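Local coordinates for Serine/threonine-protein kinase Tel1 (PDB 6SKY) that probably phosphorylates serine and threonine residues followed by glutamine in protein substrates, using ATP, to activate checkpoint signalling when DNA is damaged, at residues T2017-E2022 with I2130-E2135; V2079-L2084 with S2121-D2126. All blocks are in the same frame, centred on the assembly; numbering follows the deposited sequence.

Contact 1. Residues T2017-E2022 with I2130-E2135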
# COMPACT_ATOMS: atom_id res chain seq x y z
N THR A 2017 6.77 29.56 2.52
CA THR A 2017 7.52 28.99 3.63
C THR A 2017 7.70 29.99 4.75
O THR A 2017 7.62 29.63 5.93
CB THR A 2017 8.87 28.50 3.12
OG1 THR A 2017 8.67 27.58 2.05
CG2 THR A 2017 9.62 27.81 4.21
N ALA A 2018 7.95 31.25 4.41
CA ALA A 2018 8.10 32.27 5.43
C ALA A 2018 6.81 32.47 6.20
O ALA A 2018 6.83 32.71 7.41
CB ALA A 2018 8.55 33.58 4.81
N ARG A 2019 5.66 32.38 5.53
CA ARG A 2019 4.40 32.54 6.23
C ARG A 2019 4.07 31.33 7.09
O ARG A 2019 3.51 31.47 8.18
CB ARG A 2019 3.28 32.80 5.24
CG ARG A 2019 1.95 33.02 5.89
CD ARG A 2019 0.85 33.16 4.88
NE ARG A 2019 0.80 32.06 3.94
CZ ARG A 2019 0.32 30.86 4.22
NH1 ARG A 2019 0.31 29.92 3.30
NH2 ARG A 2019 -0.13 30.60 5.43
N LYS A 2020 4.39 30.13 6.61
CA LYS A 2020 4.10 28.93 7.39
C LYS A 2020 4.98 28.84 8.63
O LYS A 2020 4.50 28.44 9.70
CB LYS A 2020 4.27 27.69 6.53
CG LYS A 2020 3.16 27.48 5.56
CD LYS A 2020 3.47 26.32 4.66
CE LYS A 2020 2.34 26.07 3.70
NZ LYS A 2020 1.09 25.82 4.45
N LEU A 2021 6.26 29.17 8.51
CA LEU A 2021 7.13 29.15 9.68
C LEU A 2021 7.05 30.42 10.50
O LEU A 2021 7.65 30.48 11.58
CB LEU A 2021 8.57 28.92 9.26
CG LEU A 2021 8.85 27.55 8.66
CD1 LEU A 2021 10.25 27.48 8.13
CD2 LEU A 2021 8.62 26.49 9.71
N GLU A 2022 6.32 31.43 10.03
CA GLU A 2022 6.16 32.71 10.71
C GLU A 2022 7.49 33.44 10.88
O GLU A 2022 7.93 33.73 11.98
CB GLU A 2022 5.45 32.52 12.04
CG GLU A 2022 4.07 31.97 11.88
CD GLU A 2022 3.27 32.04 13.14
OE1 GLU A 2022 3.88 32.23 14.21
OE2 GLU A 2022 2.03 31.90 13.07
N ILE A 2130 -6.72 28.04 0.94
CA ILE A 2130 -7.59 28.79 1.84
C ILE A 2130 -7.42 28.33 3.28
O ILE A 2130 -7.38 29.15 4.20
CB ILE A 2130 -9.05 28.67 1.38
CG1 ILE A 2130 -9.23 29.34 0.03
CG2 ILE A 2130 -9.98 29.29 2.37
CD1 ILE A 2130 -10.62 29.24 -0.49
N LEU A 2131 -7.29 27.03 3.49
CA LEU A 2131 -7.23 26.52 4.86
C LEU A 2131 -5.91 26.85 5.53
O LEU A 2131 -5.88 27.16 6.73
CB LEU A 2131 -7.49 25.03 4.86
CG LEU A 2131 -8.94 24.62 4.63
CD1 LEU A 2131 -9.05 23.13 4.70
CD2 LEU A 2131 -9.83 25.24 5.65
N SER A 2132 -4.80 26.81 4.79
CA SER A 2132 -3.53 27.19 5.38
C SER A 2132 -3.51 28.67 5.74
O SER A 2132 -3.04 29.05 6.82
CB SER A 2132 -2.39 26.87 4.42
OG SER A 2132 -2.34 27.82 3.39
N CYS A 2133 -4.02 29.52 4.85
CA CYS A 2133 -4.08 30.94 5.19
C CYS A 2133 -4.99 31.19 6.38
O CYS A 2133 -4.71 32.07 7.19
CB CYS A 2133 -4.53 31.75 3.98
SG CYS A 2133 -3.25 32.00 2.76
N ARG A 2134 -6.07 30.43 6.51
CA ARG A 2134 -6.96 30.60 7.66
C ARG A 2134 -6.27 30.22 8.96
O ARG A 2134 -6.48 30.86 9.99
CB ARG A 2134 -8.22 29.77 7.47
CG ARG A 2134 -9.21 29.90 8.57
CD ARG A 2134 -10.21 28.79 8.53
NE ARG A 2134 -11.10 28.89 7.38
CZ ARG A 2134 -12.03 28.00 7.08
NH1 ARG A 2134 -12.79 28.17 6.02
NH2 ARG A 2134 -12.20 26.94 7.85
N GLU A 2135 -5.44 29.18 8.92
CA GLU A 2135 -4.66 28.82 10.09
C GLU A 2135 -3.71 29.94 10.50
O GLU A 2135 -3.61 30.27 11.69
CB GLU A 2135 -3.88 27.55 9.78
CG GLU A 2135 -3.05 27.04 10.91
CD GLU A 2135 -1.88 26.24 10.42
OE1 GLU A 2135 -1.49 26.45 9.25
OE2 GLU A 2135 -1.36 25.40 11.18
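Arg2019 reaches from the last turns of helix 2011-2021 to the flank of helix 2124-2143, where Ser2132 and Cys2133 receive it, within the helical FAT domain. The axes of the two short helical segments approach to 10.7 Å, with their N-to-C directions 47° apart, so long side chains bridge the distance. The Arg2019 chain starts with CG anti to the backbone N (chi1 -178°) and bends at chi3, bringing the guanidinium up against helix 2124-2143. Its buried side is the more closely packed: Cys2133 SG sits over the centre of one guanidinium face, 4.0 Å from Arg2019 CZ, and Tyr2043 of helix 2035-2047 touches both residues. Arg2019 NH1 gives Ser2132 OG a weak, bent hydrogen bond (3.4 Å, 137°), the hydroxyl lying oblique to the guanidinium plane; its stronger partner is Gln2129 O. Arg2019 NH2 adds a weak bond to Thr2136 OG1. The looser, partly exposed side belongs to Lys2020, whose NZ stops 3.6 Å from Ser2132 CB, without an ion pair to Glu2135. A leucine in place of Arg2019 would probably leave Ser2132 OG and Thr2136 OG1 without the guanidinium donors and Cys2133 SG without the flat group it covers. Beyond a Schellman motif ending the first helix, its C-prime residue Glu2022 bonds Ser2139 OG through OE2. The chemistry is thus a buried cation held by sulfur contact and weak hydroxyl bonds, with Glu2135 perhaps offering distant electrostatic compensation.

Contact 2. Residues V2079-L2084 with S2121-D2126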
# COMPACT_ATOMS: atom_id res chain seq x y z
N VAL A 2079 -3.07 29.89 -12.10
CA VAL A 2079 -2.74 31.21 -11.58
C VAL A 2079 -4.01 31.98 -11.24
O VAL A 2079 -4.07 32.70 -10.24
CB VAL A 2079 -1.87 31.98 -12.58
CG1 VAL A 2079 -1.50 33.32 -12.02
CG2 VAL A 2079 -0.63 31.18 -12.90
N LEU A 2080 -5.03 31.84 -12.07
CA LEU A 2080 -6.30 32.52 -11.83
C LEU A 2080 -6.92 32.08 -10.51
O LEU A 2080 -7.36 32.91 -9.71
CB LEU A 2080 -7.25 32.24 -12.99
CG LEU A 2080 -8.57 32.98 -13.03
CD1 LEU A 2080 -8.34 34.35 -13.57
CD2 LEU A 2080 -9.53 32.22 -13.88
N ARG A 2081 -6.95 30.77 -10.27
CA ARG A 2081 -7.53 30.30 -9.02
C ARG A 2081 -6.65 30.61 -7.82
O ARG A 2081 -7.17 30.82 -6.72
CB ARG A 2081 -7.82 28.81 -9.12
CG ARG A 2081 -8.64 28.46 -10.33
CD ARG A 2081 -8.92 26.99 -10.42
NE ARG A 2081 -10.01 26.64 -9.53
CZ ARG A 2081 -11.27 26.53 -9.91
NH1 ARG A 2081 -12.20 26.22 -9.03
NH2 ARG A 2081 -11.59 26.74 -11.17
N GLN A 2082 -5.33 30.69 -8.01
CA GLN A 2082 -4.47 31.15 -6.93
C GLN A 2082 -4.79 32.59 -6.54
O GLN A 2082 -4.83 32.93 -5.36
CB GLN A 2082 -3.01 31.03 -7.34
CG GLN A 2082 -2.46 29.64 -7.28
CD GLN A 2082 -1.10 29.52 -7.91
OE1 GLN A 2082 -0.51 30.51 -8.34
NE2 GLN A 2082 -0.58 28.31 -7.98
N GLN A 2083 -5.01 33.46 -7.53
CA GLN A 2083 -5.37 34.84 -7.22
C GLN A 2083 -6.72 34.93 -6.54
O GLN A 2083 -6.91 35.73 -5.61
CB GLN A 2083 -5.37 35.68 -8.49
CG GLN A 2083 -4.09 35.67 -9.25
CD GLN A 2083 -2.97 36.30 -8.49
OE1 GLN A 2083 -3.18 37.16 -7.66
NE2 GLN A 2083 -1.75 35.86 -8.77
N LEU A 2084 -7.69 34.14 -6.98
CA LEU A 2084 -8.99 34.15 -6.31
C LEU A 2084 -8.89 33.64 -4.88
O LEU A 2084 -9.57 34.14 -3.98
CB LEU A 2084 -9.99 33.34 -7.11
CG LEU A 2084 -10.53 34.04 -8.34
CD1 LEU A 2084 -11.27 33.08 -9.20
CD2 LEU A 2084 -11.43 35.16 -7.91
N SER A 2121 -16.01 18.85 -1.18
CA SER A 2121 -15.98 18.32 -2.53
C SER A 2121 -15.15 19.13 -3.51
O SER A 2121 -14.95 18.69 -4.64
CB SER A 2121 -17.41 18.20 -3.08
OG SER A 2121 -18.33 18.84 -2.23
N GLY A 2122 -14.65 20.30 -3.11
CA GLY A 2122 -13.99 21.18 -4.03
C GLY A 2122 -12.61 20.72 -4.42
O GLY A 2122 -12.09 19.71 -3.97
N ARG A 2123 -12.00 21.50 -5.31
CA ARG A 2123 -10.67 21.21 -5.79
C ARG A 2123 -9.66 21.32 -4.66
O ARG A 2123 -9.81 22.14 -3.75
CB ARG A 2123 -10.31 22.16 -6.92
CG ARG A 2123 -9.13 21.76 -7.73
CD ARG A 2123 -9.13 22.49 -9.04
NE ARG A 2123 -10.47 22.53 -9.62
CZ ARG A 2123 -10.72 22.84 -10.89
NH1 ARG A 2123 -11.97 22.85 -11.32
NH2 ARG A 2123 -9.73 23.12 -11.71
N TYR A 2124 -8.62 20.49 -4.70
CA TYR A 2124 -7.75 20.41 -3.54
C TYR A 2124 -6.80 21.58 -3.42
O TYR A 2124 -6.48 22.00 -2.30
CB TYR A 2124 -6.95 19.11 -3.55
CG TYR A 2124 -5.93 19.07 -2.44
CD1 TYR A 2124 -6.33 18.98 -1.11
CD2 TYR A 2124 -4.58 19.14 -2.71
CE1 TYR A 2124 -5.41 18.95 -0.10
CE2 TYR A 2124 -3.66 19.11 -1.70
CZ TYR A 2124 -4.08 19.02 -0.40
OH TYR A 2124 -3.15 18.99 0.60
N ALA A 2125 -6.31 22.13 -4.53
CA ALA A 2125 -5.39 23.25 -4.46
C ALA A 2125 -6.04 24.46 -3.78
O ALA A 2125 -5.46 25.06 -2.87
CB ALA A 2125 -4.90 23.61 -5.85
N ASP A 2126 -7.26 24.79 -4.20
CA ASP A 2126 -7.97 25.93 -3.61
C ASP A 2126 -8.25 25.71 -2.14
O ASP A 2126 -8.08 26.62 -1.32
CB ASP A 2126 -9.27 26.17 -4.37
CG ASP A 2126 -9.13 25.98 -5.86
OD1 ASP A 2126 -7.98 25.99 -6.35
OD2 ASP A 2126 -10.16 25.83 -6.54
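A salt bridge from Arg2081 to Asp2126, with Arg2123 stacked on the same guanidinium, joins helix 2077-2097 to the start of helix 2124-2143 within the alpha-helical FAT region. Arg2081 supplies the cation to both interactions. Arg2081 grips Asp2126 side-on with two nitrogens that converge on one oxygen: NE lies 3.1 Å from OD2, with an N-H...O angle of 156°, and NH1 lies 3.2 Å from the same OD2. That oxygen is in the guanidinium plane; NE comes to it from the syn side but tilted out of the carboxylate plane, and NH1 nearly in line with the C-O bond, so the paired bonds should resist rotation of the group. A bend at chi3 (80°) turns the Arg2081 guanidinium edge toward the carboxylate and one face toward Arg2123. There the two guanidinium groups lie flat on each other, their centres 3.9 Å apart and their planes only 5° from parallel. Each cation has its own carboxylate, Asp2126 for Arg2081 and Asp1925 for Arg2123, which probably makes the like-charged stack tolerable. Arg2123 occupies the N-cap position of helix 2124-2143, on the exposed side of the contact. Phe1641 of helix 1627-1644 touches Asp2126 and Leu2084, while Val1647 in the loop beyond that helix touches Arg2081.

How the contacts relate
Helix 2124-2143 serves both contacts: contact 2 uses its first turn and contact 1 the turns that follow, with centres about 16 Å apart. The segments adjoin in sequence but do not otherwise touch, and the shorter chain excursion of contact 2 falls within the longer one of contact 1. Together they illustrate how one helix of the FAT region meets two others through arginine side chains, by a salt bridge at one level and weak polar contacts at the next. Contact 1 borders the second subunit, whose Arg1970 bonds to Glu2022 O; contact 2 is not touched by that chain. Both lie away from the nucleotide pocket and magnesium site.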